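Local coordinates for protein restriction endonuclease R.BpuJI (Bacillus pumilus, PDB 2VLA) that recognises its cognate DNA sequence through this N-terminal domain, one part of a longer enzyme that probably cleaves DNA as a restriction endonuclease, at residues 9-14 against 131-136; 138-143 against 162-167. One frame throughout, in Å; residues are numbered along the deposited sequence.

Contact 1 of 2, residues 9-14 against 131-136. With nucleotides of chain B.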
loop_
_atom_site.group_PDB
_atom_site.type_symbol
_atom_site.label_atom_id
_atom_site.label_comp_id
_atom_site.label_asym_id
_atom_site.label_seq_id
_atom_site.Cartn_x
_atom_site.Cartn_y
_atom_site.Cartn_z
ATOM N N PHE A 9 -13.820 -8.842 3.337
ATOM C CA PHE A 9 -13.960 -7.663 2.491
ATOM C C PHE A 9 -12.717 -7.460 1.665
ATOM O O PHE A 9 -11.643 -7.247 2.205
ATOM C CB PHE A 9 -14.236 -6.416 3.368
ATOM C CG PHE A 9 -14.454 -5.135 2.572
ATOM C CD1 PHE A 9 -13.382 -4.365 2.174
ATOM C CD2 PHE A 9 -15.726 -4.720 2.237
ATOM C CE1 PHE A 9 -13.572 -3.206 1.444
ATOM C CE2 PHE A 9 -15.926 -3.563 1.518
ATOM C CZ PHE A 9 -14.845 -2.809 1.114
ATOM N N ARG A 10 -12.861 -7.575 0.344
ATOM C CA ARG A 10 -11.742 -7.379 -0.565
ATOM C C ARG A 10 -11.396 -5.906 -0.644
ATOM O O ARG A 10 -12.238 -5.074 -1.008
ATOM C CB ARG A 10 -12.089 -7.939 -1.949
ATOM C CG ARG A 10 -10.955 -7.822 -2.962
ATOM C CD ARG A 10 -11.262 -8.535 -4.245
ATOM N NE ARG A 10 -10.117 -8.535 -5.141
ATOM C CZ ARG A 10 -9.901 -7.666 -6.126
ATOM N NH1 ARG A 10 -10.740 -6.688 -6.366
ATOM N NH2 ARG A 10 -8.830 -7.799 -6.909
ATOM N N CYS A 11 -10.159 -5.587 -0.292
ATOM C CA CYS A 11 -9.716 -4.223 -0.162
ATOM C C CYS A 11 -8.357 -4.072 -0.856
ATOM O O CYS A 11 -7.325 -4.389 -0.293
ATOM C CB CYS A 11 -9.641 -3.816 1.347
ATOM S SG CYS A 11 -9.323 -2.117 1.666
ATOM N N THR A 12 -8.394 -3.643 -2.103
ATOM C CA THR A 12 -7.211 -3.747 -2.937
ATOM C C THR A 12 -6.261 -2.585 -2.767
ATOM O O THR A 12 -6.634 -1.495 -2.191
ATOM C CB THR A 12 -7.554 -3.849 -4.442
ATOM O OG1 THR A 12 -8.250 -2.686 -4.856
ATOM C CG2 THR A 12 -8.392 -5.063 -4.729
ATOM N N ILE A 13 -5.022 -2.811 -3.248
ATOM C CA ILE A 13 -4.130 -1.753 -3.632
ATOM C C ILE A 13 -3.834 -1.935 -5.116
ATOM O O ILE A 13 -4.126 -2.987 -5.691
ATOM C CB ILE A 13 -2.823 -1.739 -2.804
ATOM C CG1 ILE A 13 -1.989 -3.015 -3.048
ATOM C CG2 ILE A 13 -3.140 -1.577 -1.282
ATOM C CD1 ILE A 13 -0.521 -2.835 -2.766
ATOM N N ILE A 14 -3.286 -0.902 -5.719
ATOM C CA ILE A 14 -2.926 -0.886 -7.125
ATOM C C ILE A 14 -2.012 -2.056 -7.430
ATOM O O ILE A 14 -1.167 -2.441 -6.621
ATOM C CB ILE A 14 -2.272 0.463 -7.491
ATOM C CG1 ILE A 14 -3.375 1.546 -7.615
ATOM C CG2 ILE A 14 -1.437 0.368 -8.796
ATOM C CD1 ILE A 14 -2.860 2.934 -7.678
ATOM N N ALA A 131 -18.286 1.120 3.827
ATOM C CA ALA A 131 -18.029 -0.006 4.718
ATOM C C ALA A 131 -17.359 0.433 6.048
ATOM O O ALA A 131 -17.061 -0.398 6.900
ATOM C CB ALA A 131 -17.155 -1.058 3.995
ATOM N N LYS A 132 -17.109 1.736 6.189
ATOM C CA LYS A 132 -16.509 2.288 7.392
ATOM C C LYS A 132 -15.101 1.760 7.618
ATOM O O LYS A 132 -14.668 1.580 8.725
ATOM C CB LYS A 132 -17.383 1.984 8.592
ATOM C CG LYS A 132 -18.806 2.587 8.482
ATOM N N ILE A 133 -14.376 1.531 6.545
ATOM C CA ILE A 133 -13.011 1.091 6.680
ATOM C C ILE A 133 -12.130 2.272 7.127
ATOM O O ILE A 133 -12.306 3.403 6.666
ATOM C CB ILE A 133 -12.508 0.457 5.373
ATOM C CG1 ILE A 133 -13.219 -0.893 5.134
ATOM C CG2 ILE A 133 -10.995 0.256 5.420
ATOM C CD1 ILE A 133 -12.903 -1.563 3.769
ATOM N N GLN A 134 -11.243 2.008 8.084
ATOM C CA GLN A 134 -10.287 3.024 8.586
ATOM C C GLN A 134 -9.160 2.345 9.319
ATOM O O GLN A 134 -9.326 1.854 10.421
ATOM C CB GLN A 134 -10.943 4.097 9.489
ATOM C CG GLN A 134 -12.117 3.693 10.213
ATOM C CD GLN A 134 -12.700 4.855 11.042
ATOM O OE1 GLN A 134 -12.147 5.978 11.068
ATOM N NE2 GLN A 134 -13.799 4.585 11.741
ATOM N N ILE A 135 -8.004 2.273 8.666
ATOM C CA ILE A 135 -6.886 1.559 9.218
ATOM C C ILE A 135 -5.568 2.012 8.599
ATOM O O ILE A 135 -5.506 2.350 7.412
ATOM C CB ILE A 135 -7.058 0.027 9.002
ATOM C CG1 ILE A 135 -6.122 -0.758 9.926
ATOM C CG2 ILE A 135 -6.841 -0.344 7.519
ATOM C CD1 ILE A 135 -6.558 -0.757 11.388
ATOM N N ARG A 136 -4.522 2.017 9.414
ATOM C CA ARG A 136 -3.153 2.100 8.927
ATOM C C ARG A 136 -2.612 0.689 8.909
ATOM O O ARG A 136 -2.198 0.152 9.924
ATOM C CB ARG A 136 -2.296 2.954 9.886
ATOM C CG ARG A 136 -2.848 4.354 10.171
ATOM C CD ARG A 136 -1.858 5.134 10.984
ATOM N NE ARG A 136 -2.410 6.396 11.435
ATOM C CZ ARG A 136 -1.686 7.474 11.670
ATOM N NH1 ARG A 136 -0.374 7.453 11.470
ATOM N NH2 ARG A 136 -2.272 8.566 12.129
ATOM P P DC B 7 -11.335 -4.741 -9.728
ATOM O OP1 DC B 7 -12.771 -5.036 -9.582
ATOM O OP2 DC B 7 -10.494 -4.725 -8.517
ATOM O "O5'" DC B 7 -10.634 -5.743 -10.761
ATOM C "C5'" DC B 7 -11.249 -6.017 -12.015
ATOM C "C4'" DC B 7 -10.344 -6.884 -12.878
ATOM O "O4'" DC B 7 -9.172 -6.119 -13.293
ATOM C "C3'" DC B 7 -9.766 -8.125 -12.185
ATOM O "O3'" DC B 7 -9.804 -9.209 -13.090
ATOM C "C2'" DC B 7 -8.313 -7.762 -11.939
ATOM C "C1'" DC B 7 -8.032 -6.957 -13.171
ATOM N N1 DC B 7 -6.847 -6.078 -13.180
ATOM C C2 DC B 7 -6.164 -5.905 -14.378
ATOM O O2 DC B 7 -6.528 -6.557 -15.366
ATOM N N3 DC B 7 -5.104 -5.073 -14.422
ATOM C C4 DC B 7 -4.786 -4.364 -13.332
ATOM N N4 DC B 7 -3.752 -3.536 -13.392
ATOM C C5 DC B 7 -5.481 -4.524 -12.106
ATOM C C6 DC B 7 -6.489 -5.382 -12.070
#

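Contact 2 of 2, residues 138-143 against 162-167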
loop_
_atom_site.group_PDB
_atom_site.type_symbol
_atom_site.label_atom_id
_atom_site.label_comp_id
_atom_site.label_asym_id
_atom_site.label_seq_id
_atom_site.Cartn_x
_atom_site.Cartn_y
_atom_site.Cartn_z
ATOM N N PHE A 138 -0.086 -1.081 7.704
ATOM C CA PHE A 138 1.287 -1.548 7.933
ATOM C C PHE A 138 1.715 -1.493 9.413
ATOM O O PHE A 138 2.195 -2.475 9.955
ATOM C CB PHE A 138 2.270 -0.855 6.989
ATOM C CG PHE A 138 2.104 -1.290 5.561
ATOM C CD1 PHE A 138 2.394 -2.582 5.211
ATOM C CD2 PHE A 138 1.569 -0.472 4.630
ATOM C CE1 PHE A 138 2.229 -3.041 3.852
ATOM C CE2 PHE A 138 1.377 -0.897 3.298
ATOM C CZ PHE A 138 1.723 -2.206 2.927
ATOM N N PRO A 139 1.425 -0.371 10.115
ATOM C CA PRO A 139 1.543 -0.452 11.553
ATOM C C PRO A 139 0.787 -1.656 12.148
ATOM O O PRO A 139 1.304 -2.348 13.018
ATOM C CB PRO A 139 0.953 0.887 12.014
ATOM C CG PRO A 139 1.301 1.818 10.902
ATOM C CD PRO A 139 1.112 0.991 9.655
ATOM N N TYR A 140 -0.421 -1.895 11.671
ATOM C CA TYR A 140 -1.224 -2.944 12.211
ATOM C C TYR A 140 -0.585 -4.338 11.983
ATOM O O TYR A 140 -0.495 -5.160 12.881
ATOM C CB TYR A 140 -2.650 -2.893 11.647
ATOM C CG TYR A 140 -3.626 -3.723 12.438
ATOM C CD1 TYR A 140 -3.780 -5.058 12.171
ATOM C CD2 TYR A 140 -4.361 -3.173 13.514
ATOM C CE1 TYR A 140 -4.615 -5.824 12.882
ATOM C CE2 TYR A 140 -5.205 -3.950 14.231
ATOM C CZ TYR A 140 -5.336 -5.278 13.927
ATOM O OH TYR A 140 -6.168 -6.123 14.614
ATOM N N ILE A 141 -0.142 -4.597 10.738
ATOM C CA ILE A 141 0.524 -5.878 10.403
ATOM C C ILE A 141 1.746 -6.084 11.287
ATOM O O ILE A 141 1.952 -7.159 11.854
ATOM C CB ILE A 141 0.945 -5.927 8.911
ATOM C CG1 ILE A 141 -0.275 -6.066 8.011
ATOM C CG2 ILE A 141 1.917 -7.091 8.655
ATOM C CD1 ILE A 141 -0.027 -5.603 6.591
ATOM N N LEU A 142 2.559 -5.044 11.419
ATOM C CA LEU A 142 3.747 -5.149 12.220
ATOM C C LEU A 142 3.389 -5.482 13.702
ATOM O O LEU A 142 4.036 -6.308 14.327
ATOM C CB LEU A 142 4.538 -3.845 12.145
ATOM C CG LEU A 142 5.251 -3.623 10.791
ATOM C CD1 LEU A 142 5.887 -2.244 10.830
ATOM C CD2 LEU A 142 6.320 -4.736 10.490
ATOM N N GLN A 143 2.345 -4.844 14.251
ATOM C CA GLN A 143 1.944 -5.173 15.595
ATOM C C GLN A 143 1.400 -6.601 15.732
ATOM O O GLN A 143 1.665 -7.277 16.713
ATOM C CB GLN A 143 0.922 -4.163 16.114
ATOM C CG GLN A 143 0.538 -4.355 17.603
ATOM C CD GLN A 143 1.665 -4.017 18.544
ATOM O OE1 GLN A 143 2.607 -3.339 18.183
ATOM N NE2 GLN A 143 1.488 -4.371 19.806
ATOM N N TYR A 162 -6.376 -13.751 5.561
ATOM C CA TYR A 162 -7.748 -14.025 5.998
ATOM C C TYR A 162 -8.083 -13.254 7.249
ATOM O O TYR A 162 -9.173 -12.704 7.370
ATOM C CB TYR A 162 -7.926 -15.518 6.273
ATOM C CG TYR A 162 -9.333 -15.895 6.685
ATOM C CD1 TYR A 162 -10.328 -16.071 5.738
ATOM C CD2 TYR A 162 -9.677 -15.997 8.034
ATOM C CE1 TYR A 162 -11.625 -16.366 6.114
ATOM C CE2 TYR A 162 -10.977 -16.299 8.426
ATOM C CZ TYR A 162 -11.947 -16.484 7.462
ATOM O OH TYR A 162 -13.239 -16.799 7.844
ATOM N N TYR A 163 -7.160 -13.264 8.194
ATOM C CA TYR A 163 -7.464 -12.721 9.523
ATOM C C TYR A 163 -7.236 -11.217 9.630
ATOM O O TYR A 163 -7.787 -10.570 10.537
ATOM C CB TYR A 163 -6.674 -13.450 10.603
ATOM C CG TYR A 163 -7.049 -14.907 10.791
ATOM C CD1 TYR A 163 -8.121 -15.271 11.585
ATOM C CD2 TYR A 163 -6.314 -15.920 10.182
ATOM C CE1 TYR A 163 -8.461 -16.599 11.778
ATOM C CE2 TYR A 163 -6.652 -17.248 10.357
ATOM C CZ TYR A 163 -7.710 -17.581 11.176
ATOM O OH TYR A 163 -8.021 -18.913 11.343
ATOM N N VAL A 164 -6.441 -10.646 8.731
ATOM C CA VAL A 164 -6.069 -9.227 8.799
ATOM C C VAL A 164 -6.467 -8.454 7.541
ATOM O O VAL A 164 -7.430 -7.684 7.572
ATOM C CB VAL A 164 -4.569 -9.055 9.087
ATOM C CG1 VAL A 164 -4.167 -7.580 9.112
ATOM C CG2 VAL A 164 -4.192 -9.769 10.368
ATOM N N LEU A 165 -5.829 -8.746 6.385
ATOM C CA LEU A 165 -5.947 -7.831 5.252
ATOM C C LEU A 165 -7.228 -8.002 4.429
ATOM O O LEU A 165 -7.552 -7.138 3.610
ATOM C CB LEU A 165 -4.724 -7.889 4.356
ATOM C CG LEU A 165 -3.497 -7.161 4.907
ATOM C CD1 LEU A 165 -2.308 -7.421 3.991
ATOM C CD2 LEU A 165 -3.727 -5.638 5.054
ATOM N N ASN A 166 -7.968 -9.091 4.672
ATOM C CA ASN A 166 -9.282 -9.290 4.075
ATOM C C ASN A 166 -10.405 -9.380 5.122
ATOM O O ASN A 166 -11.510 -9.734 4.794
ATOM C CB ASN A 166 -9.299 -10.575 3.250
ATOM C CG ASN A 166 -10.173 -10.467 1.975
ATOM O OD1 ASN A 166 -9.848 -9.725 1.051
ATOM N ND2 ASN A 166 -11.271 -11.225 1.938
ATOM N N SER A 167 -10.089 -9.082 6.383
ATOM C CA SER A 167 -11.088 -9.102 7.461
ATOM C C SER A 167 -11.773 -7.739 7.573
ATOM O O SER A 167 -11.126 -6.739 7.853
ATOM C CB SER A 167 -10.432 -9.453 8.803
ATOM O OG SER A 167 -11.267 -9.060 9.933
#

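Contact 1 of 2, residues 9-14 against 131-136
Phe9 and Ala131 meet through plain apolar contact: the Ala131 methyl CB lies 3.7 Å from Phe9 CE2, approaching the ring obliquely. Ile133 points back toward Phe9, its CD1 on the same side of the ring as the Ala131 methyl, but it was deposited in two conformers and the modelled CD1 sits too close to the ring to be taken literally; its 4.2 Å approach to Cys11 SG is equally doubtful. Phe9 reaches across because its CG is anti to the backbone N (chi1 -178°), and Cys11 CB lies at the ring edge, in its plane. With an alanine in place of Phe9, the Ala131 methyl would probably lose its aromatic partner and a gap would be left between the two loops.

Arg10 turns the other way, to the DNA. Its NH1 donates a nearly straight hydrogen bond to OP2 of DC7 of chain B, 2.9 Å long with an N-H...O angle of 171°, and the phosphate oxygen lies at the guanidinium edge, in its plane. Thr12 CG2 lies over one face, 3.2 Å above the plane and offset toward the rim. NE is held by the carbonyl oxygen of Tyr205, whose ring also makes a cation-pi contact with Arg10.

Further out, a Schellman motif at Lys132 ends helix 122-130, and Arg136 is the N-cap residue of helix 137-150. Segment 9-14 runs through a loop ahead of helix 22-36, with Leu168 of helix 168-171 against Phe9 and helix 203-219 beside Arg10.

Contact 2 of 2, residues 138-143 against 162-167
Ile141 and Leu165 make the closest apolar contact between the two helical segments, their side chains crossing at about a right angle. The CD1 methyl of Ile141 does the touching: it meets both branches of Leu165, CD1 at 3.9 Å and CD2 at 4.0 Å. Ile141 gets there by its tip, since its CG1 stands anti to the carbonyl carbon (chi1 -71°) and chi2 extends the chain to CD1.

Val164 takes up the remaining apolar contacts, through a single methyl. Its CG1 lies 4.0 Å from Tyr140 CD1, at a slant to the ring, and also packs at 4.3 Å against Ile141 CG1. Ile141 and Val164 are the closest backbone pair, with their CA atoms 7.6 Å apart.

Polar interactions stay within each side or lead away. Tyr140 OH is hydrogen-bonded to the carbonyl oxygen of Ile175, which fixes the far end of a ring whose CD1 side packs on Val164. Helix 157-165 finishes here with a wider pi-type turn; just beyond it Ser167 is an N-cap, its OG taking the backbone N of Val170.

All four touching residues are buried, and no hydrogen bond joins the segments. This is plain hydrophobic helix packing, about 11 Å from the DNA at the nearest atom: helices 137-150 and 157-165 are held together by branched aliphatic groups and the Tyr140 ring, with the tyrosine's hydroxyl satisfied from outside the interface.

In the fold
Contact 1 closes along the chain before contact 2 opens, and their centres lie 11 Å apart. Contact 1 is partly buried and joins two loops, one of which also reaches the DNA backbone with a charged side chain; contact 2 is fully buried, joins two helices, and is wholly apolar between its segments. Segment 131-136 leads into helix 137-150, on which 138-143 lies. The contacts also touch directly: Phe9 N makes a probable hydrogen bond to Asn166 O, and Ile135 CD1 packs on Tyr140 CD2. Of the four segments, 9-14 is the one that reaches the DNA, through Arg10.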